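Local coordinates for probable sulfate-binding lipoprotein SubI (Mycobacterium tuberculosis, PDB 6DDN) that probably binds sulfate outside the cell membrane and passes it on for uptake, at residues Thr55-Ala60 against Ala92-Gly97; Val107-Ser110 against Asp114-Arg117; Asp223-Val226 against Val232-Ser235. One frame throughout, in Å; residues are numbered along the deposited sequence.

Contact 1 (Thr55-Ala60 against Ala92-Gly97). With SO4 (sulfate ion), chain C; SO4 (sulfate ion), chain E.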
loop_
_atom_site.group_PDB
_atom_site.type_symbol
_atom_site.label_atom_id
_atom_site.label_comp_id
_atom_site.label_asym_id
_atom_site.label_seq_id
_atom_site.Cartn_x
_atom_site.Cartn_y
_atom_site.Cartn_z
ATOM N N THR A 55 -18.364 -8.744 -0.285
ATOM C CA THR A 55 -17.733 -7.799 0.625
ATOM C C THR A 55 -16.227 -7.826 0.430
ATOM O O THR A 55 -15.603 -8.890 0.509
ATOM C CB THR A 55 -18.074 -8.119 2.081
ATOM O OG1 THR A 55 -19.475 -7.912 2.299
ATOM C CG2 THR A 55 -17.280 -7.224 3.019
ATOM N N LEU A 56 -15.649 -6.655 0.179
ATOM C CA LEU A 56 -14.207 -6.496 0.072
ATOM C C LEU A 56 -13.681 -5.893 1.367
ATOM O O LEU A 56 -14.057 -4.771 1.730
ATOM C CB LEU A 56 -13.836 -5.608 -1.115
ATOM C CG LEU A 56 -12.360 -5.202 -1.164
ATOM C CD1 LEU A 56 -11.474 -6.408 -1.433
ATOM C CD2 LEU A 56 -12.136 -4.133 -2.208
ATOM N N VAL A 57 -12.830 -6.635 2.062
ATOM C CA VAL A 57 -12.122 -6.136 3.233
ATOM C C VAL A 57 -10.747 -5.690 2.759
ATOM O O VAL A 57 -9.881 -6.521 2.461
ATOM C CB VAL A 57 -12.027 -7.197 4.338
ATOM C CG1 VAL A 57 -11.125 -6.713 5.466
ATOM C CG2 VAL A 57 -13.411 -7.526 4.871
ATOM N N ALA A 58 -10.546 -4.380 2.667
ATOM C CA ALA A 58 -9.314 -3.812 2.147
ATOM C C ALA A 58 -8.604 -3.018 3.233
ATOM O O ALA A 58 -9.147 -2.764 4.311
ATOM C CB ALA A 58 -9.587 -2.922 0.927
ATOM N N TYR A 59 -7.368 -2.617 2.931
ATOM C CA TYR A 59 -6.581 -1.840 3.880
ATOM C C TYR A 59 -7.025 -0.379 3.877
ATOM O O TYR A 59 -8.135 -0.066 3.438
ATOM C CB TYR A 59 -5.079 -1.983 3.593
ATOM C CG TYR A 59 -4.601 -1.536 2.225
ATOM C CD1 TYR A 59 -4.941 -2.239 1.076
ATOM C CD2 TYR A 59 -3.769 -0.433 2.092
ATOM C CE1 TYR A 59 -4.489 -1.837 -0.171
ATOM C CE2 TYR A 59 -3.312 -0.028 0.855
ATOM C CZ TYR A 59 -3.676 -0.728 -0.274
ATOM O OH TYR A 59 -3.217 -0.313 -1.504
ATOM N N ALA A 60 -6.174 0.524 4.366
ATOM C CA ALA A 60 -6.649 1.841 4.776
ATOM C C ALA A 60 -6.765 2.851 3.641
ATOM O O ALA A 60 -7.514 3.823 3.781
ATOM C CB ALA A 60 -5.733 2.414 5.859
ATOM N N ALA A 92 -3.118 -4.750 8.925
ATOM C CA ALA A 92 -2.975 -5.916 9.794
ATOM C C ALA A 92 -4.223 -6.139 10.639
ATOM O O ALA A 92 -4.625 -7.285 10.873
ATOM C CB ALA A 92 -1.742 -5.762 10.684
ATOM N N ASP A 93 -4.847 -5.056 11.114
ATOM C CA ASP A 93 -6.093 -5.190 11.862
ATOM C C ASP A 93 -7.183 -5.814 11.003
ATOM O O ASP A 93 -7.947 -6.667 11.475
ATOM C CB ASP A 93 -6.543 -3.827 12.387
ATOM C CG ASP A 93 -5.698 -3.335 13.545
ATOM O OD1 ASP A 93 -4.769 -4.062 13.960
ATOM O OD2 ASP A 93 -5.967 -2.221 14.044
ATOM N N GLN A 94 -7.273 -5.404 9.736
ATOM C CA GLN A 94 -8.265 -5.986 8.839
ATOM C C GLN A 94 -7.966 -7.455 8.568
ATOM O O GLN A 94 -8.888 -8.274 8.472
ATOM C CB GLN A 94 -8.316 -5.197 7.531
ATOM C CG GLN A 94 -8.865 -3.787 7.674
ATOM C CD GLN A 94 -10.378 -3.735 7.603
ATOM O OE1 GLN A 94 -10.956 -3.647 6.519
ATOM N NE2 GLN A 94 -11.028 -3.787 8.762
ATOM N N SER A 95 -6.685 -7.808 8.444
ATOM C CA SER A 95 -6.320 -9.203 8.229
ATOM C C SER A 95 -6.722 -10.066 9.419
ATOM O O SER A 95 -7.261 -11.164 9.244
ATOM C CB SER A 95 -4.820 -9.319 7.965
ATOM O OG SER A 95 -4.466 -10.639 7.593
ATOM N N ARG A 96 -6.472 -9.581 10.637
ATOM C CA ARG A 96 -6.857 -10.336 11.823
ATOM C C ARG A 96 -8.369 -10.490 11.913
ATOM O O ARG A 96 -8.868 -11.560 12.279
ATOM C CB ARG A 96 -6.311 -9.655 13.077
ATOM C CG ARG A 96 -4.838 -9.904 13.290
ATOM C CD ARG A 96 -4.255 -8.996 14.352
ATOM N NE ARG A 96 -2.841 -8.749 14.091
ATOM C CZ ARG A 96 -2.309 -7.544 13.919
ATOM N NH1 ARG A 96 -1.011 -7.421 13.678
ATOM N NH2 ARG A 96 -3.071 -6.459 13.997
ATOM N N GLY A 97 -9.110 -9.430 11.584
ATOM C CA GLY A 97 -10.560 -9.515 11.612
ATOM C C GLY A 97 -11.092 -10.672 10.793
ATOM O O GLY A 97 -11.867 -11.496 11.285
HETATM S S SO4 C . -2.429 0.592 5.857
HETATM O O1 SO4 C . -3.707 -0.111 5.933
HETATM O O2 SO4 C . -2.446 1.497 4.710
HETATM O O3 SO4 C . -2.211 1.363 7.076
HETATM O O4 SO4 C . -1.352 -0.380 5.702
HETATM S S SO4 E . -0.885 -11.849 14.647
HETATM O O1 SO4 E . -2.171 -12.536 14.574
HETATM O O2 SO4 E . -1.106 -10.410 14.754
HETATM O O3 SO4 E . -0.147 -12.312 15.817
HETATM O O4 SO4 E . -0.110 -12.136 13.444
#
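V57 and Q94 form a small buried strand-to-helix contact in a beta-alpha-beta crossover: helix 91-99 runs from strand 83-88 to strand 106-108 and covers strand 53-58, which lies between those two in the sheet. The aliphatic part of Q94 makes the contact: its CB lies 3.8 Å from V57 CG1, and its CG is 3.5 Å from A58 O. CG stands anti to the carbonyl carbon (chi1 -68°), and a bend at chi2 (-85°) swings the flat amide end back against the strand. As modelled, Q94 OE1 sits 3.0 Å from A58 O; since the amide is probably turned over, this may be a hydrogen bond from its nitrogen. Beyond the strand's end, the backbone does something more specific: A60 N donates to sulfate O1 (chain C) at 3.0 Å, and S175, S177, G218 and Y236 bind the same ion, consistent with the ligand site of a type 2 periplasmic binding protein. Farther round the helix, R96 NH2 makes a 2.9 Å salt bridge to D93 OD1. Strand 53-58 hydrogen-bonds to strands 83-88 and 106-108, while S95 and R96 turn the helix's other flank to helix 113-120.

Contact 2 (Val107-Ser110 against Asp114-Arg117). With SO4 (sulfate ion), chain E.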
loop_
_atom_site.group_PDB
_atom_site.type_symbol
_atom_site.label_atom_id
_atom_site.label_comp_id
_atom_site.label_asym_id
_atom_site.label_seq_id
_atom_site.Cartn_x
_atom_site.Cartn_y
_atom_site.Cartn_z
ATOM N N VAL A 107 -10.068 -10.118 -0.175
ATOM C CA VAL A 107 -9.117 -9.382 0.644
ATOM C C VAL A 107 -8.190 -8.610 -0.279
ATOM O O VAL A 107 -7.803 -9.107 -1.341
ATOM C CB VAL A 107 -8.315 -10.311 1.575
ATOM C CG1 VAL A 107 -9.134 -10.628 2.803
ATOM C CG2 VAL A 107 -7.913 -11.585 0.846
ATOM N N ASN A 108 -7.856 -7.386 0.122
ATOM C CA ASN A 108 -6.891 -6.551 -0.593
ATOM C C ASN A 108 -6.117 -5.788 0.476
ATOM O O ASN A 108 -6.611 -4.797 1.018
ATOM C CB ASN A 108 -7.577 -5.607 -1.571
ATOM C CG ASN A 108 -6.622 -4.589 -2.162
ATOM O OD1 ASN A 108 -6.890 -3.388 -2.152
ATOM N ND2 ASN A 108 -5.498 -5.066 -2.680
ATOM N N PHE A 109 -4.914 -6.254 0.783
ATOM C CA PHE A 109 -4.166 -5.745 1.919
ATOM C C PHE A 109 -2.924 -4.996 1.456
ATOM O O PHE A 109 -2.513 -5.066 0.296
ATOM C CB PHE A 109 -3.800 -6.890 2.869
ATOM C CG PHE A 109 -4.985 -7.468 3.585
ATOM C CD1 PHE A 109 -6.047 -6.656 3.949
ATOM C CD2 PHE A 109 -5.049 -8.819 3.881
ATOM C CE1 PHE A 109 -7.148 -7.176 4.605
ATOM C CE2 PHE A 109 -6.148 -9.347 4.539
ATOM C CZ PHE A 109 -7.199 -8.523 4.899
ATOM N N SER A 110 -2.337 -4.250 2.395
ATOM C CA SER A 110 -1.176 -3.428 2.075
ATOM C C SER A 110 0.033 -4.283 1.727
ATOM O O SER A 110 0.780 -3.962 0.795
ATOM C CB SER A 110 -0.852 -2.506 3.250
ATOM O OG SER A 110 0.389 -1.851 3.056
ATOM N N ASP A 114 -0.084 -9.934 5.291
ATOM C CA ASP A 114 -1.483 -9.876 5.692
ATOM C C ASP A 114 -2.354 -10.824 4.877
ATOM O O ASP A 114 -3.487 -11.108 5.282
ATOM C CB ASP A 114 -1.995 -8.442 5.581
ATOM C CG ASP A 114 -1.330 -7.510 6.576
ATOM O OD1 ASP A 114 -1.004 -7.969 7.692
ATOM O OD2 ASP A 114 -1.130 -6.323 6.247
ATOM N N ILE A 115 -1.856 -11.313 3.745
ATOM C CA ILE A 115 -2.523 -12.398 3.031
ATOM C C ILE A 115 -2.082 -13.752 3.568
ATOM O O ILE A 115 -2.896 -14.667 3.705
ATOM C CB ILE A 115 -2.262 -12.284 1.515
ATOM C CG1 ILE A 115 -2.789 -10.953 0.975
ATOM C CG2 ILE A 115 -2.913 -13.437 0.777
ATOM C CD1 ILE A 115 -4.293 -10.814 1.051
ATOM N N ALA A 116 -0.792 -13.884 3.893
ATOM C CA ALA A 116 -0.273 -15.146 4.410
ATOM C C ALA A 116 -0.934 -15.536 5.724
ATOM O O ALA A 116 -1.135 -16.729 5.983
ATOM C CB ALA A 116 1.243 -15.056 4.582
ATOM N N ARG A 117 -1.269 -14.557 6.569
ATOM C CA ARG A 117 -1.985 -14.869 7.803
ATOM C C ARG A 117 -3.308 -15.563 7.503
ATOM O O ARG A 117 -3.678 -16.528 8.182
ATOM C CB ARG A 117 -2.221 -13.597 8.618
ATOM C CG ARG A 117 -3.063 -13.825 9.871
ATOM C CD ARG A 117 -3.475 -12.522 10.540
ATOM N NE ARG A 117 -2.345 -11.827 11.149
ATOM C CZ ARG A 117 -1.717 -10.796 10.593
ATOM N NH1 ARG A 117 -0.697 -10.223 11.218
ATOM N NH2 ARG A 117 -2.108 -10.334 9.413
HETATM S S SO4 E . -0.885 -11.849 14.647
HETATM O O1 SO4 E . -2.171 -12.536 14.574
HETATM O O2 SO4 E . -1.106 -10.410 14.754
HETATM O O3 SO4 E . -0.147 -12.312 15.817
HETATM O O4 SO4 E . -0.110 -12.136 13.444
#
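F109 carries its ring beside the backbone N, with CG anti to the carbonyl carbon (chi1 -69°), which places CD2 against D114 O and I115 CD1. The backbone path itself brings F109 CB to 3.6 Å from D114 CB. They meet where strand 106-108 passes through a short loop into helix 113-120, a beta-to-alpha connection in the alpha/beta sheet of a periplasmic binding protein. The phenyl ring stands almost upright to the D114 carboxylate, and its CD2 comes within 3.1 Å of D114 O, approaching obliquely. That carbonyl also accepts a hydrogen bond from S95 OG, so helix 91-99 also holds it. I115 adds the apolar half: its CD1 touches both side chains, 3.5 Å from F109 CD2 and 3.7 Å from V107 CG2.

The D114 carboxylate is held at both oxygens. S91 OG bonds to OD2, while R117 folds back at chi3 (-69°) to reach OD1. The paired charges probably stabilise each other and help fix the R117 head, whose NE and NH1 both donate to O4 of a sulfate (chain E). R117 NH2 meets D114 OD1 at 3.1 Å in a nearly straight bond (165°), within the guanidinium plane and on the anti side of the carboxylate, slightly out of its plane.

Contact 3 (Asp223-Val226 against Val232-Ser235)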
loop_
_atom_site.group_PDB
_atom_site.type_symbol
_atom_site.label_atom_id
_atom_site.label_comp_id
_atom_site.label_asym_id
_atom_site.label_seq_id
_atom_site.Cartn_x
_atom_site.Cartn_y
_atom_site.Cartn_z
ATOM N N ASP A 223 -4.573 11.757 7.994
ATOM C CA ASP A 223 -5.506 12.658 8.661
ATOM C C ASP A 223 -4.784 13.582 9.634
ATOM O O ASP A 223 -4.910 14.810 9.555
ATOM C CB ASP A 223 -6.580 11.848 9.388
ATOM C CG ASP A 223 -7.474 11.074 8.435
ATOM O OD1 ASP A 223 -7.479 11.396 7.228
ATOM O OD2 ASP A 223 -8.175 10.144 8.895
ATOM N N VAL A 224 -4.013 13.007 10.560
ATOM C CA VAL A 224 -3.335 13.821 11.563
ATOM C C VAL A 224 -2.284 14.715 10.918
ATOM O O VAL A 224 -1.961 15.784 11.451
ATOM C CB VAL A 224 -2.730 12.927 12.662
ATOM C CG1 VAL A 224 -1.407 12.324 12.211
ATOM C CG2 VAL A 224 -2.553 13.721 13.951
ATOM N N PHE A 225 -1.744 14.315 9.766
ATOM C CA PHE A 225 -0.803 15.186 9.071
ATOM C C PHE A 225 -1.523 16.366 8.432
ATOM O O PHE A 225 -1.019 17.495 8.454
ATOM C CB PHE A 225 -0.020 14.400 8.019
ATOM C CG PHE A 225 0.967 15.235 7.254
ATOM C CD1 PHE A 225 2.240 15.457 7.755
ATOM C CD2 PHE A 225 0.620 15.804 6.038
ATOM C CE1 PHE A 225 3.146 16.230 7.058
ATOM C CE2 PHE A 225 1.520 16.578 5.338
ATOM C CZ PHE A 225 2.785 16.792 5.847
ATOM N N VAL A 226 -2.702 16.120 7.856
ATOM C CA VAL A 226 -3.476 17.197 7.243
ATOM C C VAL A 226 -3.881 18.224 8.294
ATOM O O VAL A 226 -3.819 19.435 8.054
ATOM C CB VAL A 226 -4.699 16.620 6.505
ATOM C CG1 VAL A 226 -5.829 17.634 6.457
ATOM C CG2 VAL A 226 -4.310 16.186 5.097
ATOM N N VAL A 232 6.771 15.984 7.599
ATOM C CA VAL A 232 6.786 15.108 6.435
ATOM C C VAL A 232 6.074 13.815 6.803
ATOM O O VAL A 232 6.332 13.237 7.865
ATOM C CB VAL A 232 8.221 14.826 5.944
ATOM C CG1 VAL A 232 9.119 14.451 7.112
ATOM C CG2 VAL A 232 8.224 13.736 4.881
ATOM N N LEU A 233 5.166 13.376 5.940
ATOM C CA LEU A 233 4.418 12.143 6.133
ATOM C C LEU A 233 4.875 11.129 5.094
ATOM O O LEU A 233 4.718 11.355 3.888
ATOM C CB LEU A 233 2.913 12.394 6.017
ATOM C CG LEU A 233 2.043 11.201 5.611
ATOM C CD1 LEU A 233 1.860 10.251 6.781
ATOM C CD2 LEU A 233 0.699 11.666 5.073
ATOM N N ILE A 234 5.452 10.024 5.557
ATOM C CA ILE A 234 5.797 8.923 4.665
ATOM C C ILE A 234 4.523 8.162 4.333
ATOM O O ILE A 234 3.786 7.741 5.232
ATOM C CB ILE A 234 6.847 8.005 5.307
ATOM C CG1 ILE A 234 7.846 8.818 6.129
ATOM C CG2 ILE A 234 7.580 7.222 4.241
ATOM C CD1 ILE A 234 9.004 7.994 6.657
ATOM N N SER A 235 4.252 7.989 3.042
ATOM C CA SER A 235 2.955 7.479 2.618
ATOM C C SER A 235 3.084 6.859 1.235
ATOM O O SER A 235 4.131 6.943 0.588
ATOM C CB SER A 235 1.906 8.594 2.618
ATOM O OG SER A 235 0.624 8.092 2.291
#
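F225 packs against L233 and V232 at a helix-to-strand turn in the alpha/beta fold of this periplasmic binding protein, where helix 218-227 doubles back through a short loop into strand 232-236. The contact is apolar and buried, and one aromatic ring dominates it.

The first kind of interaction is CH-pi. L233 CB sits over one face of the F225 ring, 3.8 Å from the centroid and 21° off the ring normal, displaced toward the rim. The carbon it approaches most closely is F225 CD1, at 3.6 Å. The ring is carried out from the helix by its trans first torsion (chi1 180°), and chi2 of 85° turns its flat side to the strand. Next comes plain aliphatic packing: L233 crosses the stem of the phenylalanine at an angle, with CD2 4.1 Å from F225 CB. L233 also touches A221 and T222 of the same helix, so it packs against more of the helix than the ring alone.

Polar and charged interactions come from a neighbouring strand. R147, on strand 138-147, makes a cation-pi interaction with the F225 ring, and its NH2 bonds to F225 O, gripping the residue by both backbone and side chain. Strand 232-236 is held in the sheet by backbone bonds of V232 and I234 with I168 and of L233 with V145. At the rim of the ring, the backbone takes over from the side chain: F225 CE1 lies 3.7 Å from V232 N, which is near the ring plane.

From the N terminus the chain meets the contacts in series, with none nested and none crossing. Contact 1 closes the longest loop, 31 residues, bringing helix 91-99 back onto strand 53-58. Contact 2 then closes a short connection from strand 106-108 into helix 113-120, with three residues between its segments; it touches contact 1 directly, S95 CA packing against F109 CZ and Y59 against F109. R96 and R117, one from each, share a sulfate (chain E). Contact 3 lies far along the chain, about 21 Å from contact 1 between centres, and closes a loop with five residues between its segments, turning helix 218-227 into strand 232-236. It belongs to the same branched sheet, on the opposite side of the chain's centre from contact 2.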